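Local atomic coordinates of proline dehydrogenase (Bradyrhizobium japonicum USDA 110, PDB entry 3HAZ), a protein that probably oxidises proline to glutamate in two steps, using FAD-dependent proline dehydrogenase and NAD-dependent aldehyde dehydrogenase activities carried on one chain. Residues I39-T42 and A43-I47; K369-T372 and D373-Y376; F394-N398 and A399-A403; M423-A426 and L427-L431. One frame throughout, in Å; residues are numbered along the deposited sequence.

Contact 1: I39-T42 and A43-I47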
loop_
_atom_site.group_PDB
_atom_site.type_symbol
_atom_site.label_atom_id
_atom_site.label_comp_id
_atom_site.label_asym_id
_atom_site.label_seq_id
_atom_site.Cartn_x
_atom_site.Cartn_y
_atom_site.Cartn_z
ATOM N N ILE A 39 -21.713 0.898 42.209
ATOM C CA ILE A 39 -20.283 0.953 41.960
ATOM C C ILE A 39 -19.940 2.219 41.192
ATOM O O ILE A 39 -18.986 2.929 41.531
ATOM C CB ILE A 39 -19.813 -0.289 41.186
ATOM C CG1 ILE A 39 -19.747 -1.492 42.132
ATOM C CG2 ILE A 39 -18.465 -0.044 40.554
ATOM C CD1 ILE A 39 -19.609 -2.821 41.424
ATOM N N HIS A 40 -20.739 2.503 40.168
ATOM C CA HIS A 40 -20.515 3.655 39.310
ATOM C C HIS A 40 -20.562 4.940 40.117
ATOM O O HIS A 40 -19.722 5.821 39.942
ATOM C CB HIS A 40 -21.556 3.701 38.190
ATOM C CG HIS A 40 -21.257 4.719 37.134
ATOM N ND1 HIS A 40 -20.463 4.443 36.040
ATOM C CD2 HIS A 40 -21.639 6.011 37.006
ATOM C CE1 HIS A 40 -20.373 5.522 35.282
ATOM N NE2 HIS A 40 -21.076 6.487 35.848
ATOM N N ARG A 41 -21.544 5.031 41.009
ATOM C CA ARG A 41 -21.737 6.218 41.834
ATOM C C ARG A 41 -20.600 6.429 42.835
ATOM O O ARG A 41 -20.002 7.504 42.881
ATOM C CB ARG A 41 -23.077 6.146 42.568
ATOM C CG ARG A 41 -23.283 7.272 43.558
ATOM C CD ARG A 41 -24.437 6.984 44.497
ATOM N NE ARG A 41 -24.337 7.794 45.707
ATOM C CZ ARG A 41 -24.753 9.051 45.796
ATOM N NH1 ARG A 41 -25.305 9.646 44.743
ATOM N NH2 ARG A 41 -24.617 9.714 46.939
ATOM N N THR A 42 -20.319 5.403 43.640
ATOM C CA THR A 42 -19.190 5.428 44.567
ATOM C C THR A 42 -17.889 5.823 43.873
ATOM O O THR A 42 -17.152 6.688 44.355
ATOM C CB THR A 42 -18.980 4.054 45.250
ATOM O OG1 THR A 42 -20.086 3.773 46.115
ATOM C CG2 THR A 42 -17.698 4.051 46.077
ATOM N N ALA A 43 -17.609 5.184 42.742
ATOM C CA ALA A 43 -16.371 5.428 42.009
ATOM C C ALA A 43 -16.290 6.846 41.424
ATOM O O ALA A 43 -15.230 7.477 41.465
ATOM C CB ALA A 43 -16.175 4.376 40.918
ATOM N N THR A 44 -17.399 7.341 40.876
ATOM C CA THR A 44 -17.441 8.719 40.385
ATOM C C THR A 44 -17.146 9.700 41.526
ATOM O O THR A 44 -16.393 10.657 41.360
ATOM C CB THR A 44 -18.803 9.066 39.743
ATOM O OG1 THR A 44 -19.057 8.182 38.643
ATOM C CG2 THR A 44 -18.812 10.506 39.243
ATOM N N ARG A 45 -17.735 9.452 42.690
ATOM C CA ARG A 45 -17.505 10.314 43.841
ATOM C C ARG A 45 -16.045 10.283 44.298
ATOM O O ARG A 45 -15.493 11.306 44.702
ATOM C CB ARG A 45 -18.446 9.945 44.990
ATOM C CG ARG A 45 -19.914 10.277 44.702
ATOM C CD ARG A 45 -20.830 9.824 45.827
ATOM N NE ARG A 45 -20.505 10.445 47.109
ATOM C CZ ARG A 45 -21.068 11.562 47.566
ATOM N NH1 ARG A 45 -21.982 12.191 46.836
ATOM N NH2 ARG A 45 -20.716 12.054 48.750
ATOM N N LEU A 46 -15.424 9.109 44.235
ATOM C CA LEU A 46 -14.021 8.984 44.619
ATOM C C LEU A 46 -13.138 9.771 43.652
ATOM O O LEU A 46 -12.252 10.509 44.071
ATOM C CB LEU A 46 -13.593 7.514 44.668
ATOM C CG LEU A 46 -14.308 6.606 45.681
ATOM C CD1 LEU A 46 -13.758 5.187 45.621
ATOM C CD2 LEU A 46 -14.208 7.151 47.097
ATOM N N ILE A 47 -13.400 9.624 42.360
ATOM C CA ILE A 47 -12.602 10.295 41.335
ATOM C C ILE A 47 -12.809 11.818 41.337
ATOM O O ILE A 47 -11.870 12.578 41.108
ATOM C CB ILE A 47 -12.894 9.709 39.948
ATOM C CG1 ILE A 47 -12.316 8.296 39.849
ATOM C CG2 ILE A 47 -12.333 10.607 38.849
ATOM C CD1 ILE A 47 -12.900 7.492 38.702
#
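Thr44 folds its hydroxyl back onto the carbonyl of His40, one turn earlier in the alpha-helix 33-50, and this i to i+4 spacing governs the other pairs described here. The polar contacts come first. His40 O accepts from Thr44 N at 2.9 Å and from Thr44 OG1 at 2.8 Å, the two donors arriving from opposite faces of the carbonyl plane. OG1 can do so because it stands beside its own backbone N and anti to the carbonyl carbon (chi1 -59°). The main-chain pattern is that of a regular helix: Ala43 N, Arg45 N and Leu46 N donate to Ile39 O, Arg41 O and Thr42 O, with Ala43 N at 2.9 Å from Ile39 O.

The charged contact is a pair of arginines running side by side, their guanidinium planes only 18° apart. Arg41 NH2 comes to 3.6 Å from Arg45 NH1, an approach of like charges probably eased by Asp434, which forms a salt bridge with Arg45 NH2. Arg45 bends at chi3 (60°), and its CD lies 3.8 Å above one face of the Arg41 guanidinium, displaced toward its rim.

Apolar contacts occupy another flank. Ile39, Thr42 and Ala43 pack on helix 399-409, and Leu46 reaches both that helix and helix 425-434, so helix 33-50, near the N terminus, is fitted against two helices of the proline dehydrogenase barrel. Leu46 lies alongside Thr42, with its CD1 4.1 Å from the methyl carbon CG2 of Thr42.

Contact 2: K369-T372 and D373-Y376. With FAD (flavin-adenine dinucleotide), chain C; SO4 (sulfate ion), chain F.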
loop_
_atom_site.group_PDB
_atom_site.type_symbol
_atom_site.label_atom_id
_atom_site.label_comp_id
_atom_site.label_asym_id
_atom_site.label_seq_id
_atom_site.Cartn_x
_atom_site.Cartn_y
_atom_site.Cartn_z
ATOM N N LYS A 369 -3.575 -5.300 31.245
ATOM C CA LYS A 369 -3.862 -4.673 32.529
ATOM C C LYS A 369 -5.268 -5.023 33.021
ATOM O O LYS A 369 -5.482 -5.262 34.218
ATOM C CB LYS A 369 -3.672 -3.155 32.420
ATOM C CG LYS A 369 -3.404 -2.429 33.745
ATOM C CD LYS A 369 -4.700 -2.078 34.459
ATOM C CE LYS A 369 -4.451 -1.153 35.640
ATOM N NZ LYS A 369 -5.725 -0.661 36.232
ATOM N N ALA A 370 -6.221 -5.067 32.091
ATOM C CA ALA A 370 -7.606 -5.398 32.418
ATOM C C ALA A 370 -7.744 -6.804 32.992
ATOM O O ALA A 370 -8.651 -7.065 33.777
ATOM C CB ALA A 370 -8.505 -5.240 31.193
ATOM N N MET A 371 -6.857 -7.712 32.586
ATOM C CA MET A 371 -6.860 -9.067 33.133
ATOM C C MET A 371 -6.381 -9.067 34.589
ATOM O O MET A 371 -6.879 -9.831 35.421
ATOM C CB MET A 371 -6.006 -10.015 32.279
ATOM C CG MET A 371 -6.679 -10.489 30.988
ATOM S SD MET A 371 -8.166 -11.480 31.286
ATOM C CE MET A 371 -7.500 -13.031 31.902
ATOM N N THR A 372 -5.414 -8.211 34.900
ATOM C CA THR A 372 -4.980 -8.073 36.285
ATOM C C THR A 372 -6.125 -7.514 37.118
ATOM O O THR A 372 -6.384 -7.976 38.231
ATOM C CB THR A 372 -3.740 -7.171 36.419
ATOM O OG1 THR A 372 -2.588 -7.886 35.956
ATOM C CG2 THR A 372 -3.523 -6.760 37.876
ATOM N N ASP A 373 -6.812 -6.521 36.564
ATOM C CA ASP A 373 -7.936 -5.894 37.249
ATOM C C ASP A 373 -9.068 -6.892 37.481
ATOM O O ASP A 373 -9.664 -6.914 38.553
ATOM C CB ASP A 373 -8.440 -4.673 36.470
ATOM C CG ASP A 373 -7.595 -3.437 36.714
ATOM O OD1 ASP A 373 -6.781 -3.438 37.669
ATOM O OD2 ASP A 373 -7.744 -2.458 35.953
ATOM N N LEU A 374 -9.354 -7.718 36.476
ATOM C CA LEU A 374 -10.335 -8.786 36.612
ATOM C C LEU A 374 -9.939 -9.792 37.684
ATOM O O LEU A 374 -10.756 -10.181 38.515
ATOM C CB LEU A 374 -10.506 -9.541 35.289
ATOM C CG LEU A 374 -11.509 -9.022 34.261
ATOM C CD1 LEU A 374 -11.584 -10.002 33.113
ATOM C CD2 LEU A 374 -12.880 -8.829 34.891
ATOM N N ASN A 375 -8.691 -10.245 37.640
ATOM C CA ASN A 375 -8.248 -11.244 38.601
ATOM C C ASN A 375 -8.223 -10.691 40.025
ATOM O O ASN A 375 -8.470 -11.422 40.991
ATOM C CB ASN A 375 -6.881 -11.825 38.221
ATOM C CG ASN A 375 -6.655 -13.207 38.816
ATOM O OD1 ASN A 375 -7.499 -14.085 38.683
ATOM N ND2 ASN A 375 -5.521 -13.399 39.480
ATOM N N TYR A 376 -7.937 -9.398 40.157
ATOM C CA TYR A 376 -7.920 -8.773 41.478
ATOM C C TYR A 376 -9.311 -8.809 42.115
ATOM O O TYR A 376 -9.463 -9.182 43.281
ATOM C CB TYR A 376 -7.403 -7.335 41.406
ATOM C CG TYR A 376 -7.207 -6.682 42.761
ATOM C CD1 TYR A 376 -5.934 -6.563 43.324
ATOM C CD2 TYR A 376 -8.297 -6.186 43.482
ATOM C CE1 TYR A 376 -5.751 -5.961 44.573
ATOM C CE2 TYR A 376 -8.128 -5.593 44.724
ATOM C CZ TYR A 376 -6.856 -5.476 45.264
ATOM O OH TYR A 376 -6.698 -4.879 46.499
HETATM P PA FAD C . -3.659 0.369 39.013
HETATM O O1A FAD C . -3.253 1.654 38.090
HETATM O O2A FAD C . -5.091 0.075 38.972
HETATM O O5B FAD C . -2.858 -0.936 38.466
HETATM C C5B FAD C . -1.472 -0.835 38.305
HETATM C C4B FAD C . -0.875 -2.230 38.078
HETATM O O4B FAD C . -1.608 -3.230 37.181
HETATM C C3B FAD C . 0.464 -2.626 38.239
HETATM O O3B FAD C . 1.165 -2.199 39.395
HETATM C C2B FAD C . 0.475 -4.069 37.803
HETATM O O2B FAD C . 0.499 -5.049 38.823
HETATM C C1B FAD C . -0.637 -4.190 36.823
HETATM N N9A FAD C . -0.333 -3.990 35.417
HETATM C C8A FAD C . 0.112 -2.833 34.786
HETATM N N7A FAD C . 0.213 -3.104 33.448
HETATM C C5A FAD C . -0.181 -4.448 33.253
HETATM C C6A FAD C . -0.278 -5.309 32.023
HETATM N N6A FAD C . 0.078 -4.776 30.713
HETATM N N1A FAD C . -0.693 -6.554 32.115
HETATM C C2A FAD C . -1.056 -7.092 33.365
HETATM N N3A FAD C . -0.960 -6.266 34.547
HETATM C C4A FAD C . -0.529 -4.967 34.449
HETATM N N1 FAD C . 3.158 -5.378 45.130
HETATM C C2 FAD C . 3.929 -6.514 45.187
HETATM O O2 FAD C . 4.320 -7.131 44.019
HETATM N N3 FAD C . 4.360 -7.021 46.460
HETATM C C4 FAD C . 4.003 -6.380 47.613
HETATM O O4 FAD C . 4.367 -6.913 48.857
HETATM C C4X FAD C . 3.192 -5.195 47.556
HETATM N N5 FAD C . 2.785 -4.488 48.809
HETATM C C5X FAD C . 1.991 -3.318 48.732
HETATM C C6 FAD C . 1.600 -2.620 49.966
HETATM C C7 FAD C . 0.803 -1.455 49.885
HETATM C C7M FAD C . 0.424 -0.729 51.167
HETATM C C8 FAD C . 0.357 -0.942 48.569
HETATM C C8M FAD C . -0.507 0.325 48.451
HETATM C C9 FAD C . 0.732 -1.612 47.392
HETATM C C9A FAD C . 1.571 -2.822 47.466
HETATM N N10 FAD C . 1.968 -3.525 46.244
HETATM C C10 FAD C . 2.780 -4.717 46.332
HETATM C "C1'" FAD C . 1.418 -3.159 44.899
HETATM C "C2'" FAD C . 2.257 -2.158 44.064
HETATM O "O2'" FAD C . 3.212 -1.508 44.896
HETATM C "C3'" FAD C . 1.309 -1.177 43.357
HETATM O "O3'" FAD C . 0.848 -0.195 44.279
HETATM C "C4'" FAD C . 0.066 -1.887 42.707
HETATM O "O4'" FAD C . 0.308 -3.022 41.950
HETATM C "C5'" FAD C . -0.854 -0.881 41.965
HETATM O "O5'" FAD C . -2.193 -1.337 41.855
HETATM P P FAD C . -3.393 -0.192 41.827
HETATM O O1P FAD C . -4.880 -0.948 41.830
HETATM O O2P FAD C . -3.233 0.719 42.965
HETATM O O3P FAD C . -3.125 0.728 40.505
HETATM S S SO4 F . -5.916 -3.115 28.397
HETATM O O1 SO4 F . -7.219 -3.032 27.736
HETATM O O2 SO4 F . -4.960 -3.833 27.554
HETATM O O3 SO4 F . -5.430 -1.759 28.633
HETATM O O4 SO4 F . -6.080 -3.824 29.659
#
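Lys369 NZ meets Asp373 OD2 in a salt bridge of 2.7 Å across the first turn of helix 369-384, part of the TIM-type barrel that holds FAD. OD2 receives the ammonium through its syn lone pair. The same NZ donates to FAD O2A at 2.9 Å, joining carboxylate and pyrophosphate through one cation. A bend at chi2 (-85°) brings the lysine chain past the cofactor, with CG 3.7 Å from FAD C8A of the adenine and CE 3.3 Å from FAD O5B. Thr372 adds a hydrogen bond to the adenine, its OG1 donating to FAD N3A at 2.7 Å.

With an alanine for Lys369, FAD O2A is likely to lose its cationic donor, Asp373 OD2 its lysine mate and the adenine its aliphatic packing.

In the next shell, Asp373 OD1 makes a salt bridge with Lys344, so the carboxylate is held between two lysines and its rotation is likely to be restricted. Tyr376 OH bonds to Leu342 O, tying the following turn to strand 338-343. Beyond the side chains, the amino end of the helix binds an anion, a sulfate probably from the crystallisation liquor and also held by Arg368: Ala370 N donates to its O4 at 2.7 Å.

Contact 3: F394-N398 and A399-A403. With FAD (flavin-adenine dinucleotide), chain C.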
loop_
_atom_site.group_PDB
_atom_site.type_symbol
_atom_site.label_atom_id
_atom_site.label_comp_id
_atom_site.label_asym_id
_atom_site.label_seq_id
_atom_site.Cartn_x
_atom_site.Cartn_y
_atom_site.Cartn_z
ATOM N N PHE A 394 -7.073 -4.876 51.206
ATOM C CA PHE A 394 -7.009 -4.598 49.781
ATOM C C PHE A 394 -6.197 -3.338 49.550
ATOM O O PHE A 394 -6.680 -2.231 49.754
ATOM C CB PHE A 394 -8.421 -4.480 49.202
ATOM C CG PHE A 394 -9.277 -5.688 49.474
ATOM C CD1 PHE A 394 -9.063 -6.875 48.786
ATOM C CD2 PHE A 394 -10.273 -5.649 50.438
ATOM C CE1 PHE A 394 -9.834 -7.998 49.047
ATOM C CE2 PHE A 394 -11.050 -6.765 50.701
ATOM C CZ PHE A 394 -10.831 -7.942 50.002
ATOM N N ALA A 395 -4.942 -3.527 49.162
ATOM C CA ALA A 395 -4.051 -2.418 48.879
ATOM C C ALA A 395 -4.202 -2.017 47.419
ATOM O O ALA A 395 -3.886 -2.794 46.519
ATOM C CB ALA A 395 -2.604 -2.814 49.184
ATOM N N THR A 396 -4.699 -0.808 47.189
ATOM C CA THR A 396 -4.898 -0.300 45.839
ATOM C C THR A 396 -5.196 1.185 45.908
ATOM O O THR A 396 -5.796 1.659 46.873
ATOM C CB THR A 396 -6.073 -1.016 45.131
ATOM O OG1 THR A 396 -6.348 -0.369 43.882
ATOM C CG2 THR A 396 -7.325 -0.971 45.999
ATOM N N HIS A 397 -4.786 1.925 44.885
ATOM C CA HIS A 397 -5.160 3.336 44.798
ATOM C C HIS A 397 -6.105 3.576 43.618
ATOM O O HIS A 397 -6.287 4.707 43.164
ATOM C CB HIS A 397 -3.920 4.228 44.691
ATOM C CG HIS A 397 -2.866 3.924 45.713
ATOM N ND1 HIS A 397 -1.634 3.404 45.378
ATOM C CD2 HIS A 397 -2.859 4.074 47.059
ATOM C CE1 HIS A 397 -0.915 3.242 46.475
ATOM N NE2 HIS A 397 -1.637 3.637 47.509
ATOM N N ASN A 398 -6.710 2.500 43.132
ATOM C CA ASN A 398 -7.628 2.576 42.001
ATOM C C ASN A 398 -9.073 2.736 42.495
ATOM O O ASN A 398 -9.582 1.865 43.198
ATOM C CB ASN A 398 -7.467 1.313 41.148
ATOM C CG ASN A 398 -8.407 1.275 39.953
ATOM O OD1 ASN A 398 -9.576 1.641 40.050
ATOM N ND2 ASN A 398 -7.896 0.810 38.820
ATOM N N ALA A 399 -9.721 3.849 42.133
ATOM C CA ALA A 399 -11.081 4.167 42.614
ATOM C C ALA A 399 -12.145 3.148 42.198
ATOM O O ALA A 399 -13.062 2.839 42.965
ATOM C CB ALA A 399 -11.498 5.566 42.165
ATOM N N LEU A 400 -12.022 2.635 40.982
ATOM C CA LEU A 400 -12.943 1.619 40.489
ATOM C C LEU A 400 -12.744 0.301 41.244
ATOM O O LEU A 400 -13.709 -0.372 41.612
ATOM C CB LEU A 400 -12.747 1.396 38.990
ATOM C CG LEU A 400 -13.665 0.340 38.362
ATOM C CD1 LEU A 400 -15.137 0.700 38.567
ATOM C CD2 LEU A 400 -13.350 0.154 36.884
ATOM N N THR A 401 -11.486 -0.066 41.473
ATOM C CA THR A 401 -11.189 -1.280 42.222
ATOM C C THR A 401 -11.770 -1.172 43.628
ATOM O O THR A 401 -12.425 -2.100 44.112
ATOM C CB THR A 401 -9.676 -1.538 42.307
ATOM O OG1 THR A 401 -9.115 -1.513 40.991
ATOM C CG2 THR A 401 -9.391 -2.889 42.947
ATOM N N VAL A 402 -11.535 -0.033 44.275
ATOM C CA VAL A 402 -12.055 0.193 45.615
ATOM C C VAL A 402 -13.579 0.091 45.632
ATOM O O VAL A 402 -14.141 -0.650 46.440
ATOM C CB VAL A 402 -11.642 1.568 46.192
ATOM C CG1 VAL A 402 -12.408 1.843 47.481
ATOM C CG2 VAL A 402 -10.134 1.627 46.448
ATOM N N ALA A 403 -14.241 0.832 44.745
ATOM C CA ALA A 403 -15.709 0.847 44.695
ATOM C C ALA A 403 -16.281 -0.543 44.448
ATOM O O ALA A 403 -17.343 -0.891 44.966
ATOM C CB ALA A 403 -16.203 1.811 43.613
HETATM P PA FAD C . -3.659 0.369 39.013
HETATM O O1A FAD C . -3.253 1.654 38.090
HETATM O O2A FAD C . -5.091 0.075 38.972
HETATM O O5B FAD C . -2.858 -0.936 38.466
HETATM C C5B FAD C . -1.472 -0.835 38.305
HETATM C C4B FAD C . -0.875 -2.230 38.078
HETATM O O4B FAD C . -1.608 -3.230 37.181
HETATM C C3B FAD C . 0.464 -2.626 38.239
HETATM O O3B FAD C . 1.165 -2.199 39.395
HETATM C C2B FAD C . 0.475 -4.069 37.803
HETATM O O2B FAD C . 0.499 -5.049 38.823
HETATM C C1B FAD C . -0.637 -4.190 36.823
HETATM N N9A FAD C . -0.333 -3.990 35.417
HETATM C C8A FAD C . 0.112 -2.833 34.786
HETATM N N7A FAD C . 0.213 -3.104 33.448
HETATM C C5A FAD C . -0.181 -4.448 33.253
HETATM C C6A FAD C . -0.278 -5.309 32.023
HETATM N N6A FAD C . 0.078 -4.776 30.713
HETATM N N1A FAD C . -0.693 -6.554 32.115
HETATM C C2A FAD C . -1.056 -7.092 33.365
HETATM N N3A FAD C . -0.960 -6.266 34.547
HETATM C C4A FAD C . -0.529 -4.967 34.449
HETATM N N1 FAD C . 3.158 -5.378 45.130
HETATM C C2 FAD C . 3.929 -6.514 45.187
HETATM O O2 FAD C . 4.320 -7.131 44.019
HETATM N N3 FAD C . 4.360 -7.021 46.460
HETATM C C4 FAD C . 4.003 -6.380 47.613
HETATM O O4 FAD C . 4.367 -6.913 48.857
HETATM C C4X FAD C . 3.192 -5.195 47.556
HETATM N N5 FAD C . 2.785 -4.488 48.809
HETATM C C5X FAD C . 1.991 -3.318 48.732
HETATM C C6 FAD C . 1.600 -2.620 49.966
HETATM C C7 FAD C . 0.803 -1.455 49.885
HETATM C C7M FAD C . 0.424 -0.729 51.167
HETATM C C8 FAD C . 0.357 -0.942 48.569
HETATM C C8M FAD C . -0.507 0.325 48.451
HETATM C C9 FAD C . 0.732 -1.612 47.392
HETATM C C9A FAD C . 1.571 -2.822 47.466
HETATM N N10 FAD C . 1.968 -3.525 46.244
HETATM C C10 FAD C . 2.780 -4.717 46.332
HETATM C "C1'" FAD C . 1.418 -3.159 44.899
HETATM C "C2'" FAD C . 2.257 -2.158 44.064
HETATM O "O2'" FAD C . 3.212 -1.508 44.896
HETATM C "C3'" FAD C . 1.309 -1.177 43.357
HETATM O "O3'" FAD C . 0.848 -0.195 44.279
HETATM C "C4'" FAD C . 0.066 -1.887 42.707
HETATM O "O4'" FAD C . 0.308 -3.022 41.950
HETATM C "C5'" FAD C . -0.854 -0.881 41.965
HETATM O "O5'" FAD C . -2.193 -1.337 41.855
HETATM P P FAD C . -3.393 -0.192 41.827
HETATM O O1P FAD C . -4.880 -0.948 41.830
HETATM O O2P FAD C . -3.233 0.719 42.965
HETATM O O3P FAD C . -3.125 0.728 40.505
#
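Asn398 caps Thr401 N and Leu400 N at the N terminus of helix 399-409, after the short loop that follows strand 390-395 in a beta-alpha-beta unit of the proline dehydrogenase barrel. Its CG stands anti to the backbone N (chi1 179°), which carries the amide to the helix end. There OD1 accepts from Thr401 N at 2.9 Å, the donor lying well above the amide carbonyl plane (by 57°), and weakly from Leu400 N. The first main-chain bond of the helix runs from Val402 N to Asn398 O.

Asn398 ND2 donates to FAD O2A at 2.9 Å along a nearly straight bond (172°). A lysine in place of Asn398 would probably leave Thr401 N without its capping acceptor, since an ammonium cannot accept.

Thr396 closes an ST turn, its OG1 accepting from Asn398 N at 3.0 Å while donating to FAD O1P at 2.6 Å. Its CG2 rests 3.9 Å from Val402 CG2. His397 N adds a bond of 2.7 Å to FAD O2P, and its ring is fixed through NE2 to Leu420 N.

Three successive residues thus give donors to the pyrophosphate beside a helix N terminus, an arrangement likely to offset the phosphate charge.

Contact 4: M423-A426 and L427-L431. With SO4 (sulfate ion), chain J.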
loop_
_atom_site.group_PDB
_atom_site.type_symbol
_atom_site.label_atom_id
_atom_site.label_comp_id
_atom_site.label_asym_id
_atom_site.label_seq_id
_atom_site.Cartn_x
_atom_site.Cartn_y
_atom_site.Cartn_z
ATOM N N MET A 423 -0.059 8.626 48.249
ATOM C CA MET A 423 -0.970 8.167 47.199
ATOM C C MET A 423 -2.334 7.814 47.788
ATOM O O MET A 423 -2.429 7.445 48.955
ATOM C CB MET A 423 -0.405 6.941 46.480
ATOM C CG MET A 423 0.999 7.118 45.909
ATOM S SD MET A 423 1.559 5.636 45.038
ATOM C CE MET A 423 0.493 5.675 43.600
ATOM N N GLY A 424 -3.385 7.913 46.974
ATOM C CA GLY A 424 -4.718 7.532 47.403
ATOM C C GLY A 424 -5.340 8.383 48.500
ATOM O O GLY A 424 -6.379 8.027 49.051
ATOM N N GLU A 425 -4.719 9.508 48.829
ATOM C CA GLU A 425 -5.216 10.312 49.945
ATOM C C GLU A 425 -6.638 10.846 49.739
ATOM O O GLU A 425 -7.531 10.600 50.561
ATOM C CB GLU A 425 -4.263 11.464 50.275
ATOM C CG GLU A 425 -4.702 12.259 51.506
ATOM C CD GLU A 425 -3.600 13.137 52.079
ATOM O OE1 GLU A 425 -2.501 13.192 51.485
ATOM O OE2 GLU A 425 -3.834 13.765 53.132
ATOM N N ALA A 426 -6.847 11.582 48.655
ATOM C CA ALA A 426 -8.164 12.135 48.366
ATOM C C ALA A 426 -9.177 11.004 48.228
ATOM O O ALA A 426 -10.294 11.095 48.730
ATOM C CB ALA A 426 -8.131 12.997 47.098
ATOM N N LEU A 427 -8.776 9.934 47.550
ATOM C CA LEU A 427 -9.642 8.773 47.370
ATOM C C LEU A 427 -10.189 8.267 48.711
ATOM O O LEU A 427 -11.399 8.252 48.936
ATOM C CB LEU A 427 -8.880 7.660 46.642
ATOM C CG LEU A 427 -9.626 6.414 46.163
ATOM C CD1 LEU A 427 -8.696 5.537 45.330
ATOM C CD2 LEU A 427 -10.211 5.624 47.336
ATOM N N TYR A 428 -9.298 7.862 49.608
ATOM C CA TYR A 428 -9.741 7.224 50.848
ATOM C C TYR A 428 -10.403 8.174 51.855
ATOM O O TYR A 428 -11.268 7.753 52.620
ATOM C CB TYR A 428 -8.609 6.416 51.486
ATOM C CG TYR A 428 -8.356 5.114 50.757
ATOM C CD1 TYR A 428 -7.231 4.948 49.958
ATOM C CD2 TYR A 428 -9.262 4.058 50.848
ATOM C CE1 TYR A 428 -7.003 3.751 49.279
ATOM C CE2 TYR A 428 -9.050 2.863 50.172
ATOM C CZ TYR A 428 -7.916 2.716 49.392
ATOM O OH TYR A 428 -7.696 1.535 48.723
ATOM N N GLU A 429 -10.010 9.444 51.847
ATOM C CA GLU A 429 -10.698 10.450 52.655
ATOM C C GLU A 429 -12.164 10.547 52.235
ATOM O O GLU A 429 -13.059 10.588 53.076
ATOM C CB GLU A 429 -10.028 11.817 52.514
ATOM C CG GLU A 429 -8.763 11.982 53.336
ATOM C CD GLU A 429 -8.157 13.367 53.188
ATOM O OE1 GLU A 429 -8.617 14.128 52.308
ATOM O OE2 GLU A 429 -7.220 13.690 53.950
ATOM N N GLN A 430 -12.400 10.583 50.926
ATOM C CA GLN A 430 -13.758 10.638 50.404
ATOM C C GLN A 430 -14.512 9.350 50.723
ATOM O O GLN A 430 -15.688 9.386 51.085
ATOM C CB GLN A 430 -13.757 10.891 48.898
ATOM C CG GLN A 430 -15.163 10.977 48.300
ATOM C CD GLN A 430 -15.958 12.138 48.869
ATOM O OE1 GLN A 430 -15.414 13.215 49.113
ATOM N NE2 GLN A 430 -17.254 11.924 49.084
ATOM N N LEU A 431 -13.832 8.216 50.585
ATOM C CA LEU A 431 -14.438 6.928 50.903
ATOM C C LEU A 431 -14.891 6.906 52.363
ATOM O O LEU A 431 -15.945 6.364 52.694
ATOM C CB LEU A 431 -13.452 5.780 50.644
ATOM C CG LEU A 431 -14.009 4.366 50.833
ATOM C CD1 LEU A 431 -14.972 4.011 49.695
ATOM C CD2 LEU A 431 -12.888 3.339 50.919
HETATM S S SO4 J . -3.480 12.044 46.474
HETATM O O1 SO4 J . -4.798 12.189 47.092
HETATM O O2 SO4 J . -2.840 13.356 46.387
HETATM O O3 SO4 J . -2.646 11.148 47.278
HETATM O O4 SO4 J . -3.643 11.492 45.131
#
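Gly424 O accepts from Tyr428 N at 3.0 Å, nearly straight (173°), and so starts helix 425-434, which follows strand 416-420 in a beta-alpha-beta unit of the barrel. Gly424 is the N-cap; its positive phi (66°) favours glycine, and a CB would sit tightly against Tyr428 CD1.

The next two carbonyls are satisfied in the same way: Glu425 O by Glu429 N, and Ala426 O by Gln430 N at 3.1 Å. At the helix start, where amides have no preceding turn to donate to, a sulfate, probably from the crystallisation liquor, stands in for the missing carbonyls. Ala426 N donates to its O1 at 2.6 Å and Glu425 N to its O3 at 3.1 Å.

Among side chains, Tyr428 OH is hydrogen-bonded to Thr396 O and Gln430 NE2 to Asp434 OD2. The side chains of Glu425 and Glu429 run side by side, but their carboxylates are turned almost at right angles (82°); as Glu425 OE2 and Glu429 OE2 are both acceptors, their 3.5 Å approach is probably unfavourable.

Gly424 O lies at the tyrosine ring's edge, near the plane, 3.3 Å from Tyr428 CD1. Leu427 CD2 sits 3.8 Å above one face of the Tyr428 ring, over its centre.

In the fold
Along the chain the four contacts come in series. Contacts 2, 3 and 4 lie in the proline dehydrogenase barrel: contact 2 on helix 369-384, contact 4 on helix 425-434, while contact 3 joins the end of strand 390-395 to helix 399-409. Contact 1 lies on helix 33-50, near the N terminus. Contact 3 is the hub: its centre is 10 Å from that of contact 4, 11 Å from that of contact 1 and 12 Å from that of contact 2, and it touches all three. The centres of contacts 2 and 4 are about 22 Å apart and their nearest atoms about 7 Å. Contacts 2 and 3 both bind FAD; contacts 1 and 4 form a second layer behind contact 3.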